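Local coordinates for putative secreted protein (Pseudomonas aeruginosa, PDB 3NPD) that is of unknown function but is probably a secreted, quorum-sensing-regulated virulence factor of a Pseudomonas-specific family, at residues Met58-Gly70 / Phe93-Phe107. Sequence-based numbering, arbitrary orientation. Where two conformers were deposited one is given.
With SO4 (sulfate ion), chain B; EDO (1,2-ethanediol), chain H.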
loop_
_atom_site.group_PDB
_atom_site.type_symbol
_atom_site.label_atom_id
_atom_site.label_comp_id
_atom_site.label_asym_id
_atom_site.label_seq_id
_atom_site.Cartn_x
_atom_site.Cartn_y
_atom_site.Cartn_z
HETATM N N MSE A 58 -12.759 10.120 1.227
HETATM C CA MSE A 58 -11.500 9.737 1.881
HETATM C C MSE A 58 -10.821 10.880 2.614
HETATM O O MSE A 58 -10.451 10.738 3.767
HETATM C CB MSE A 58 -10.525 9.071 0.919
HETATM C CG MSE A 58 -11.043 7.757 0.478
HETATM SE SE MSE A 58 -9.895 6.862 -0.786
HETATM C CE MSE A 58 -8.517 6.327 0.473
ATOM N N ARG A 59 -10.744 12.021 1.972
ATOM C CA ARG A 59 -10.109 13.194 2.561
ATOM C C ARG A 59 -10.850 13.750 3.761
ATOM O O ARG A 59 -10.237 14.408 4.596
ATOM C CB ARG A 59 -9.974 14.297 1.520
ATOM C CG ARG A 59 -8.931 13.987 0.451
ATOM C CD ARG A 59 -8.863 15.164 -0.496
ATOM N NE ARG A 59 -7.965 14.943 -1.614
ATOM C CZ ARG A 59 -8.288 14.860 -2.907
ATOM N NH1 ARG A 59 -9.535 14.984 -3.333
ATOM N NH2 ARG A 59 -7.315 14.657 -3.803
ATOM N N SER A 60 -12.179 13.564 3.788
ATOM C CA SER A 60 -13.028 14.037 4.899
ATOM C C SER A 60 -12.843 13.243 6.176
ATOM O O SER A 60 -13.225 13.709 7.264
ATOM C CB SER A 60 -14.525 14.027 4.508
ATOM O OG SER A 60 -15.043 12.728 4.473
ATOM N N ASN A 61 -12.309 12.022 6.070
ATOM C CA ASN A 61 -12.108 11.193 7.273
ATOM C C ASN A 61 -10.879 10.286 7.134
ATOM O O ASN A 61 -10.988 9.046 6.986
ATOM C CB ASN A 61 -13.346 10.404 7.606
ATOM C CG ASN A 61 -13.326 9.891 9.067
ATOM O OD1 ASN A 61 -12.260 9.775 9.725
ATOM N ND2 ASN A 61 -14.503 9.596 9.578
ATOM N N PRO A 62 -9.699 10.916 7.187
ATOM C CA PRO A 62 -8.483 10.157 6.970
ATOM C C PRO A 62 -8.191 9.164 8.101
ATOM O O PRO A 62 -7.600 8.115 7.858
ATOM C CB PRO A 62 -7.388 11.224 6.864
ATOM C CG PRO A 62 -7.988 12.494 7.148
ATOM C CD PRO A 62 -9.449 12.371 7.283
ATOM N N ASP A 63 -8.632 9.470 9.319
ATOM C CA ASP A 63 -8.400 8.525 10.431
ATOM C C ASP A 63 -9.200 7.234 10.232
ATOM O O ASP A 63 -8.692 6.151 10.566
ATOM C CB ASP A 63 -8.752 9.136 11.784
ATOM C CG ASP A 63 -7.846 10.309 12.169
ATOM O OD1 ASP A 63 -6.697 10.450 11.664
ATOM O OD2 ASP A 63 -8.315 11.099 12.989
ATOM N N SER A 64 -10.448 7.350 9.745
ATOM C CA SER A 64 -11.285 6.174 9.470
ATOM C C SER A 64 -10.706 5.364 8.316
ATOM O O SER A 64 -10.643 4.129 8.396
ATOM C CB SER A 64 -12.741 6.564 9.183
ATOM O OG SER A 64 -13.512 5.453 8.771
ATOM N N VAL A 65 -10.268 6.035 7.249
ATOM C CA VAL A 65 -9.554 5.354 6.162
ATOM C C VAL A 65 -8.335 4.562 6.709
ATOM O O VAL A 65 -8.157 3.398 6.378
ATOM C CB VAL A 65 -9.133 6.315 5.020
ATOM C CG1 VAL A 65 -8.137 5.634 4.072
ATOM C CG2 VAL A 65 -10.356 6.888 4.261
ATOM N N ARG A 66 -7.494 5.204 7.533
ATOM C CA ARG A 66 -6.292 4.580 8.046
ATOM C C ARG A 66 -6.653 3.380 8.902
ATOM O O ARG A 66 -6.042 2.308 8.783
ATOM C CB ARG A 66 -5.478 5.550 8.873
ATOM C CG ARG A 66 -4.188 4.883 9.413
ATOM C CD ARG A 66 -3.266 5.774 10.229
ATOM N NE ARG A 66 -2.169 4.973 10.758
ATOM C CZ ARG A 66 -1.098 4.549 10.051
ATOM N NH1 ARG A 66 -0.966 4.825 8.764
ATOM N NH2 ARG A 66 -0.169 3.794 10.651
ATOM N N SER A 67 -7.676 3.559 9.723
ATOM C CA SER A 67 -8.085 2.505 10.648
ATOM C C SER A 67 -8.573 1.262 9.883
ATOM O O SER A 67 -8.225 0.144 10.231
ATOM C CB SER A 67 -9.157 3.026 11.636
ATOM O OG SER A 67 -9.557 2.002 12.523
ATOM N N GLN A 68 -9.346 1.483 8.833
ATOM C CA GLN A 68 -9.841 0.376 7.988
ATOM C C GLN A 68 -8.713 -0.316 7.237
ATOM O O GLN A 68 -8.691 -1.551 7.147
ATOM C CB GLN A 68 -10.850 0.857 6.989
ATOM C CG GLN A 68 -12.111 1.335 7.622
ATOM C CD GLN A 68 -13.086 1.891 6.576
ATOM O OE1 GLN A 68 -13.535 1.153 5.701
ATOM N NE2 GLN A 68 -13.402 3.195 6.662
ATOM N N LEU A 69 -7.820 0.478 6.659
ATOM C CA LEU A 69 -6.594 -0.061 6.028
ATOM C C LEU A 69 -5.764 -0.868 7.005
ATOM O O LEU A 69 -5.353 -1.966 6.677
ATOM C CB LEU A 69 -5.734 1.010 5.382
ATOM C CG LEU A 69 -6.294 1.662 4.127
ATOM C CD1 LEU A 69 -5.464 2.865 3.773
ATOM C CD2 LEU A 69 -6.364 0.676 2.916
ATOM N N GLY A 70 -5.550 -0.334 8.187
ATOM C CA GLY A 70 -4.781 -1.008 9.277
ATOM C C GLY A 70 -5.386 -2.337 9.658
ATOM O O GLY A 70 -4.656 -3.322 9.783
ATOM N N PHE A 93 -2.807 6.356 -2.540
ATOM C CA PHE A 93 -4.020 6.665 -3.333
ATOM C C PHE A 93 -3.840 7.994 -4.008
ATOM O O PHE A 93 -3.446 8.995 -3.368
ATOM C CB PHE A 93 -5.240 6.770 -2.434
ATOM C CG PHE A 93 -5.648 5.494 -1.768
ATOM C CD1 PHE A 93 -5.096 5.126 -0.526
ATOM C CD2 PHE A 93 -6.633 4.662 -2.335
ATOM C CE1 PHE A 93 -5.499 3.938 0.099
ATOM C CE2 PHE A 93 -7.016 3.478 -1.700
ATOM C CZ PHE A 93 -6.447 3.125 -0.504
ATOM N N THR A 94 -4.125 8.038 -5.306
ATOM C CA THR A 94 -4.093 9.267 -6.101
ATOM C C THR A 94 -5.414 9.406 -6.871
ATOM O O THR A 94 -6.134 8.438 -7.042
ATOM C CB THR A 94 -2.873 9.255 -7.037
ATOM O OG1 THR A 94 -2.992 8.169 -7.954
ATOM C CG2 THR A 94 -1.553 9.148 -6.203
ATOM N N GLU A 95 -5.712 10.602 -7.340
ATOM C CA GLU A 95 -6.908 10.867 -8.124
ATOM C C GLU A 95 -6.849 10.182 -9.487
ATOM O O GLU A 95 -5.823 10.212 -10.152
ATOM C CB GLU A 95 -7.063 12.381 -8.344
ATOM C CG GLU A 95 -7.742 13.087 -7.198
ATOM C CD GLU A 95 -9.245 13.103 -7.368
ATOM O OE1 GLU A 95 -9.821 12.044 -7.735
ATOM O OE2 GLU A 95 -9.835 14.176 -7.115
ATOM N N TYR A 96 -7.954 9.597 -9.907
ATOM C CA TYR A 96 -8.017 8.936 -11.209
ATOM C C TYR A 96 -7.697 9.894 -12.360
ATOM O O TYR A 96 -6.910 9.551 -13.199
ATOM C CB TYR A 96 -9.389 8.321 -11.379
ATOM C CG TYR A 96 -9.586 7.664 -12.709
ATOM C CD1 TYR A 96 -8.834 6.552 -13.061
ATOM C CD2 TYR A 96 -10.512 8.148 -13.634
ATOM C CE1 TYR A 96 -8.991 5.914 -14.272
ATOM C CE2 TYR A 96 -10.715 7.485 -14.850
ATOM C CZ TYR A 96 -9.917 6.404 -15.193
ATOM O OH TYR A 96 -10.096 5.820 -16.412
ATOM N N LYS A 97 -8.367 11.039 -12.387
ATOM C CA LYS A 97 -8.190 11.980 -13.517
ATOM C C LYS A 97 -6.875 12.769 -13.554
ATOM O O LYS A 97 -6.392 13.090 -14.642
ATOM C CB LYS A 97 -9.335 12.998 -13.495
ATOM C CG LYS A 97 -10.709 12.410 -13.735
ATOM C CD LYS A 97 -10.905 12.087 -15.151
ATOM C CE LYS A 97 -12.259 11.456 -15.437
ATOM N NZ LYS A 97 -13.461 12.341 -15.348
ATOM N N THR A 98 -6.358 13.149 -12.397
ATOM C CA THR A 98 -5.192 14.056 -12.279
ATOM C C THR A 98 -3.946 13.446 -11.672
ATOM O O THR A 98 -2.873 14.020 -11.757
ATOM C CB THR A 98 -5.582 15.258 -11.401
ATOM O OG1 THR A 98 -5.811 14.816 -10.049
ATOM C CG2 THR A 98 -6.875 15.937 -11.895
ATOM N N ASN A 99 -4.078 12.286 -11.019
ATOM C CA ASN A 99 -3.003 11.718 -10.211
ATOM C C ASN A 99 -2.533 12.530 -8.963
ATOM O O ASN A 99 -1.514 12.159 -8.351
ATOM C CB ASN A 99 -1.786 11.284 -11.056
ATOM C CG ASN A 99 -1.069 10.114 -10.443
ATOM O OD1 ASN A 99 -1.689 9.085 -10.152
ATOM N ND2 ASN A 99 0.245 10.240 -10.252
ATOM N N GLN A 100 -3.294 13.540 -8.566
ATOM C CA GLN A 100 -2.984 14.293 -7.339
ATOM C C GLN A 100 -3.166 13.373 -6.118
ATOM O O GLN A 100 -4.073 12.516 -6.126
ATOM C CB GLN A 100 -3.859 15.539 -7.225
ATOM C CG GLN A 100 -3.314 16.725 -8.009
ATOM C CD GLN A 100 -2.231 17.440 -7.235
ATOM O OE1 GLN A 100 -1.132 17.665 -7.740
ATOM N NE2 GLN A 100 -2.524 17.767 -5.984
ATOM N N PRO A 101 -2.282 13.505 -5.068
ATOM C CA PRO A 101 -2.445 12.628 -3.898
ATOM C C PRO A 101 -3.785 12.816 -3.220
ATOM O O PRO A 101 -4.316 13.930 -3.214
ATOM C CB PRO A 101 -1.292 13.045 -2.959
ATOM C CG PRO A 101 -0.235 13.501 -3.898
ATOM C CD PRO A 101 -1.031 14.301 -4.922
ATOM N N VAL A 102 -4.337 11.710 -2.747
ATOM C CA VAL A 102 -5.543 11.646 -1.996
ATOM C C VAL A 102 -5.185 11.264 -0.586
ATOM O O VAL A 102 -5.556 11.973 0.348
ATOM C CB VAL A 102 -6.543 10.598 -2.596
ATOM C CG1 VAL A 102 -7.772 10.434 -1.712
ATOM C CG2 VAL A 102 -6.944 11.034 -4.046
ATOM N N ALA A 103 -4.512 10.135 -0.433
ATOM C CA ALA A 103 -4.088 9.673 0.871
ATOM C C ALA A 103 -2.872 8.791 0.746
ATOM O O ALA A 103 -2.728 8.080 -0.216
ATOM C CB ALA A 103 -5.196 8.907 1.594
ATOM N N THR A 104 -2.017 8.813 1.753
ATOM C CA THR A 104 -0.852 7.938 1.808
ATOM C C THR A 104 -0.776 7.390 3.236
ATOM O O THR A 104 -0.608 8.155 4.189
ATOM C CB THR A 104 0.455 8.628 1.374
ATOM O OG1 THR A 104 0.232 9.349 0.149
ATOM C CG2 THR A 104 1.548 7.573 1.107
ATOM N N GLU A 105 -0.858 6.077 3.364
ATOM C CA GLU A 105 -0.940 5.464 4.705
ATOM C C GLU A 105 0.101 4.341 4.800
ATOM O O GLU A 105 0.090 3.395 3.992
ATOM C CB GLU A 105 -2.354 4.902 4.958
ATOM C CG GLU A 105 -3.424 6.000 5.064
ATOM C CD GLU A 105 -3.161 7.068 6.157
ATOM O OE1 GLU A 105 -2.515 6.757 7.175
ATOM O OE2 GLU A 105 -3.677 8.218 6.042
ATOM N N ARG A 106 1.018 4.480 5.766
ATOM C CA ARG A 106 2.078 3.512 6.000
ATOM C C ARG A 106 1.861 2.770 7.304
ATOM O O ARG A 106 1.463 3.357 8.353
ATOM C CB ARG A 106 3.424 4.202 6.098
ATOM C CG ARG A 106 3.750 4.945 4.836
ATOM C CD ARG A 106 5.119 5.644 4.857
ATOM N NE ARG A 106 5.326 6.239 3.533
ATOM C CZ ARG A 106 4.808 7.390 3.094
ATOM N NH1 ARG A 106 4.042 8.129 3.858
ATOM N NH2 ARG A 106 5.005 7.781 1.833
ATOM N N PHE A 107 2.239 1.493 7.276
ATOM C CA PHE A 107 2.094 0.607 8.415
ATOM C C PHE A 107 3.347 -0.208 8.620
ATOM O O PHE A 107 3.847 -0.804 7.663
ATOM C CB PHE A 107 0.917 -0.367 8.219
ATOM C CG PHE A 107 -0.392 0.322 7.974
ATOM C CD1 PHE A 107 -0.765 0.725 6.645
ATOM C CD2 PHE A 107 -1.231 0.660 9.035
ATOM C CE1 PHE A 107 -1.968 1.409 6.431
ATOM C CE2 PHE A 107 -2.459 1.367 8.795
ATOM C CZ PHE A 107 -2.812 1.739 7.508
HETATM S S SO4 B . -13.847 11.082 -11.753
HETATM O O1 SO4 B . -12.539 11.015 -11.072
HETATM O O2 SO4 B . -15.032 10.971 -10.888
HETATM O O3 SO4 B . -13.940 12.362 -12.448
HETATM O O4 SO4 B . -13.945 9.958 -12.707
HETATM C C1 EDO H . 0.102 3.676 14.538
HETATM O O1 EDO H . -0.585 3.248 13.346
HETATM C C2 EDO H . 1.351 4.429 14.169
HETATM O O2 EDO H . 2.246 3.550 13.467
HETATM O O HOH W 1 -5.544 14.771 -0.005
HETATM O O HOH W 2 -11.723 14.778 -5.543
HETATM O O HOH W 3 -6.392 8.191 5.328
#
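Helix 62-70 runs beside strand 101-107 with the axes 9.3 Å apart and 41° between their directions, and Arg-66 and Gly-70 come up to Glu-105 and Phe-107. Arg-66, extended from CG to NE, with CG anti to the backbone N (chi1 -180°), lays its guanidinium flat on the Phe-107 ring, an off-centre cation-pi stack with planes 8° apart. The edge of the guanidinium does the polar work: NH1 and NH2 both donate to the one atom Arg-106 O, and NH1 also makes a salt bridge to Glu-105 OE1 at 2.9 Å. These bonds fix the rotation of the group; NH2 also hydrogen-bonds a 1,2-ethanediol. Glu-105 OE2 is joined to Pro-62 O by a water. One turn along the helix from Val-65, Leu-69 CB packs on Phe-107 CZ at 3.7 Å, while Leu-69 CD1 meets the edge of Phe-93. Met-58, a selenomethionine bent at its last torsion, sets CE over the centre of the Phe-93 ring, 3.6 Å from the centroid. Arg-59 NH2 donates to Pro-101 O at 3.1 Å, beside the classic bulge where Val-102 and Ala-103 face Phe-93. Helices 52-60 and 62-74 thus pack against the edge of the mixed sheet, over strand 101-107 and its neighbour 88-95, with Val-50 of strand 43-50 also touching Met-58.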